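Local atomic coordinates of cyanuric acid amidohydrolase (Azorhizobium caulinodans, PDB entry 4NQ3), a protein that hydrolyses cyanuric acid, opening its s-triazine ring to carboxybiuret, during the breakdown of s-triazine herbicides such as atrazine. Residues Ser305-Ser308 and Pro309-Ala313. Residues are numbered along the deposited sequence; the frame is centred on the assembly and turned at random.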
ATOM      1  N   SER A 305       3.126  -7.956   2.598  1.00 34.30           N
ATOM      2  CA  SER A 305       3.091  -6.856   3.567  1.00 46.48           C
ATOM      3  C   SER A 305       2.661  -5.496   2.977  1.00 46.53           C
ATOM      4  O   SER A 305       2.578  -4.487   3.692  1.00 46.92           O
ATOM      5  CB  SER A 305       4.454  -6.717   4.231  1.00 47.54           C
ATOM      6  OG  SER A 305       4.797  -7.933   4.855  1.00 54.79           O
ATOM      7  N   ASP A 306       2.442  -5.461   1.667  1.00 40.99           N
ATOM      8  CA  ASP A 306       2.002  -4.244   1.006  1.00 45.60           C
ATOM      9  C   ASP A 306       0.476  -4.241   0.942  1.00 42.09           C
ATOM     10  O   ASP A 306      -0.176  -3.306   1.391  1.00 44.42           O
ATOM     11  CB  ASP A 306       2.608  -4.145  -0.397  1.00 57.77           C
ATOM     12  CG  ASP A 306       4.129  -4.023  -0.375  1.00 71.34           C
ATOM     13  OD1 ASP A 306       4.652  -3.195   0.420  1.00 80.17           O
ATOM     14  OD2 ASP A 306       4.796  -4.750  -1.159  1.00 68.03           O
ATOM     15  N   ILE A 307      -0.084  -5.325   0.422  1.00 41.29           N
ATOM     16  CA  ILE A 307      -1.526  -5.479   0.293  1.00 35.59           C
ATOM     17  C   ILE A 307      -2.053  -6.570   1.246  1.00 37.41           C
ATOM     18  O   ILE A 307      -1.628  -7.740   1.194  1.00 44.22           O
ATOM     19  CB  ILE A 307      -1.918  -5.810  -1.165  1.00 34.03           C
ATOM     20  CG1 ILE A 307      -1.430  -4.705  -2.102  1.00 29.87           C
ATOM     21  CG2 ILE A 307      -3.429  -6.060  -1.288  1.00 28.02           C
ATOM     22  CD1 ILE A 307      -1.654  -4.993  -3.585  1.00 29.93           C
ATOM     23  N   SER A 308      -2.945  -6.158   2.142  1.00 34.80           N
ATOM     24  CA  SER A 308      -3.583  -7.039   3.135  1.00 35.32           C
ATOM     25  C   SER A 308      -4.414  -8.167   2.474  1.00 34.15           C
ATOM     26  O   SER A 308      -5.135  -7.922   1.509  1.00 40.13           O
ATOM     27  CB  SER A 308      -4.451  -6.179   4.069  1.00 34.73           C
ATOM     28  OG  SER A 308      -5.316  -6.978   4.834  1.00 38.35           O
ATOM     29  N   PRO A 309      -4.328  -9.405   2.997  1.00 35.91           N
ATOM     30  CA  PRO A 309      -4.884 -10.590   2.319  1.00 27.80           C
ATOM     31  C   PRO A 309      -6.321 -10.462   1.803  1.00 35.32           C
ATOM     32  O   PRO A 309      -6.564 -10.706   0.631  1.00 35.80           O
ATOM     33  CB  PRO A 309      -4.826 -11.660   3.396  1.00 28.48           C
ATOM     34  CG  PRO A 309      -3.719 -11.235   4.265  1.00 34.96           C
ATOM     35  CD  PRO A 309      -3.788  -9.739   4.318  1.00 28.75           C
ATOM     36  N   THR A 310      -7.251 -10.009   2.627  1.00 37.17           N
ATOM     37  CA  THR A 310      -8.634  -9.869   2.170  1.00 32.58           C
ATOM     38  C   THR A 310      -8.781  -8.938   0.982  1.00 36.66           C
ATOM     39  O   THR A 310      -9.683  -9.109   0.156  1.00 39.26           O
ATOM     40  CB  THR A 310      -9.481  -9.329   3.243  1.00 27.26           C
ATOM     41  OG1 THR A 310      -8.697  -8.366   3.966  1.00 30.52           O
ATOM     42  CG2 THR A 310      -9.897 -10.448   4.151  1.00 26.59           C
ATOM     43  N   ARG A 311      -7.903  -7.941   0.917  1.00 31.42           N
ATOM     44  CA  ARG A 311      -7.851  -7.045  -0.226  1.00 29.64           C
ATOM     45  C   ARG A 311      -7.610  -7.843  -1.524  1.00 30.87           C
ATOM     46  O   ARG A 311      -8.314  -7.631  -2.532  1.00 27.85           O
ATOM     47  CB  ARG A 311      -6.761  -6.000  -0.006  1.00 32.43           C
ATOM     48  CG  ARG A 311      -7.108  -4.611  -0.444  1.00 33.06           C
ATOM     49  CD  ARG A 311      -6.947  -3.640   0.699  1.00 33.32           C
ATOM     50  NE  ARG A 311      -6.551  -2.297   0.245  1.00 37.84           N
ATOM     51  CZ  ARG A 311      -7.170  -1.590  -0.702  1.00 34.89           C
ATOM     52  NH1 ARG A 311      -8.220  -2.082  -1.351  1.00 28.00           N
ATOM     53  NH2 ARG A 311      -6.724  -0.378  -1.014  1.00 47.45           N
ATOM     54  N   HIS A 312      -6.651  -8.782  -1.481  1.00 30.81           N
ATOM     55  CA  HIS A 312      -6.417  -9.708  -2.596  1.00 26.48           C
ATOM     56  C   HIS A 312      -7.665 -10.543  -2.866  1.00 26.38           C
ATOM     57  O   HIS A 312      -8.233 -10.482  -3.950  1.00 29.36           O
ATOM     58  CB  HIS A 312      -5.242 -10.660  -2.309  1.00 38.63           C
ATOM     59  CG  HIS A 312      -3.887 -10.031  -2.448  1.00 35.09           C
ATOM     60  ND1 HIS A 312      -3.307  -9.766  -3.672  1.00 35.38           N
ATOM     61  CD2 HIS A 312      -2.989  -9.639  -1.513  1.00 34.42           C
ATOM     62  CE1 HIS A 312      -2.122  -9.213  -3.484  1.00 36.30           C
ATOM     63  NE2 HIS A 312      -1.904  -9.128  -2.184  1.00 37.02           N
ATOM     64  N   ALA A 313      -8.110 -11.281  -1.847  1.00 28.74           N
ATOM     65  CA  ALA A 313      -9.220 -12.226  -1.984  1.00 29.95           C
ATOM     66  C   ALA A 313     -10.419 -11.577  -2.652  1.00 31.88           C
ATOM     67  O   ALA A 313     -11.022 -12.163  -3.566  1.00 32.24           O
ATOM     68  CB  ALA A 313      -9.617 -12.795  -0.626  1.00 25.78           C
TER
HETATM   69  O   HOH W   1      -6.979  -8.834   5.871  1.00 51.97           O
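With CG2 of I307 swung to the far side from its own amide N and CG of H312 anti to its own carbonyl carbon (chi1 -76°), the methyl and the imidazole meet across the start of helix 309-325. The methyl lies over one ring face, displaced toward the NE2-CD2 bond, in a CH-pi contact with CG2 3.8 Å from the ring centroid. The same CG2 packs against CB of R311 at 3.6 Å, where the two side chains cross at about a right angle. At the N-cap, S308 contributes its carbonyl rather than its hydroxyl to the first turn, its O accepting weak hydrogen bonds from N of R311 (2.8 Å) and N of H312 (3.5 Å). A water hydrogen-bonded to OG of S308 (2.7 Å) and OG1 of T310 (2.6 Å) bridges the two hydroxyls. T310, a predicted specificity site, lies near the substrate-binding G334. NE2 of H312 hydrogen-bonds to OD2 of D304, ND1 accepts a hydrogen bond from the backbone N-H of G84 of a neighbouring subunit, and NH1 of R311 forms a salt bridge with OE2 of E83 in the same chain. Putting an alanine at H312 would probably leave the I307 methyl without its ring face and D304 without this partner. With ND1 accepting and NE2 facing a carboxylate, the ring proton probably sits on NE2, and the two bonds fix the ring's rotation.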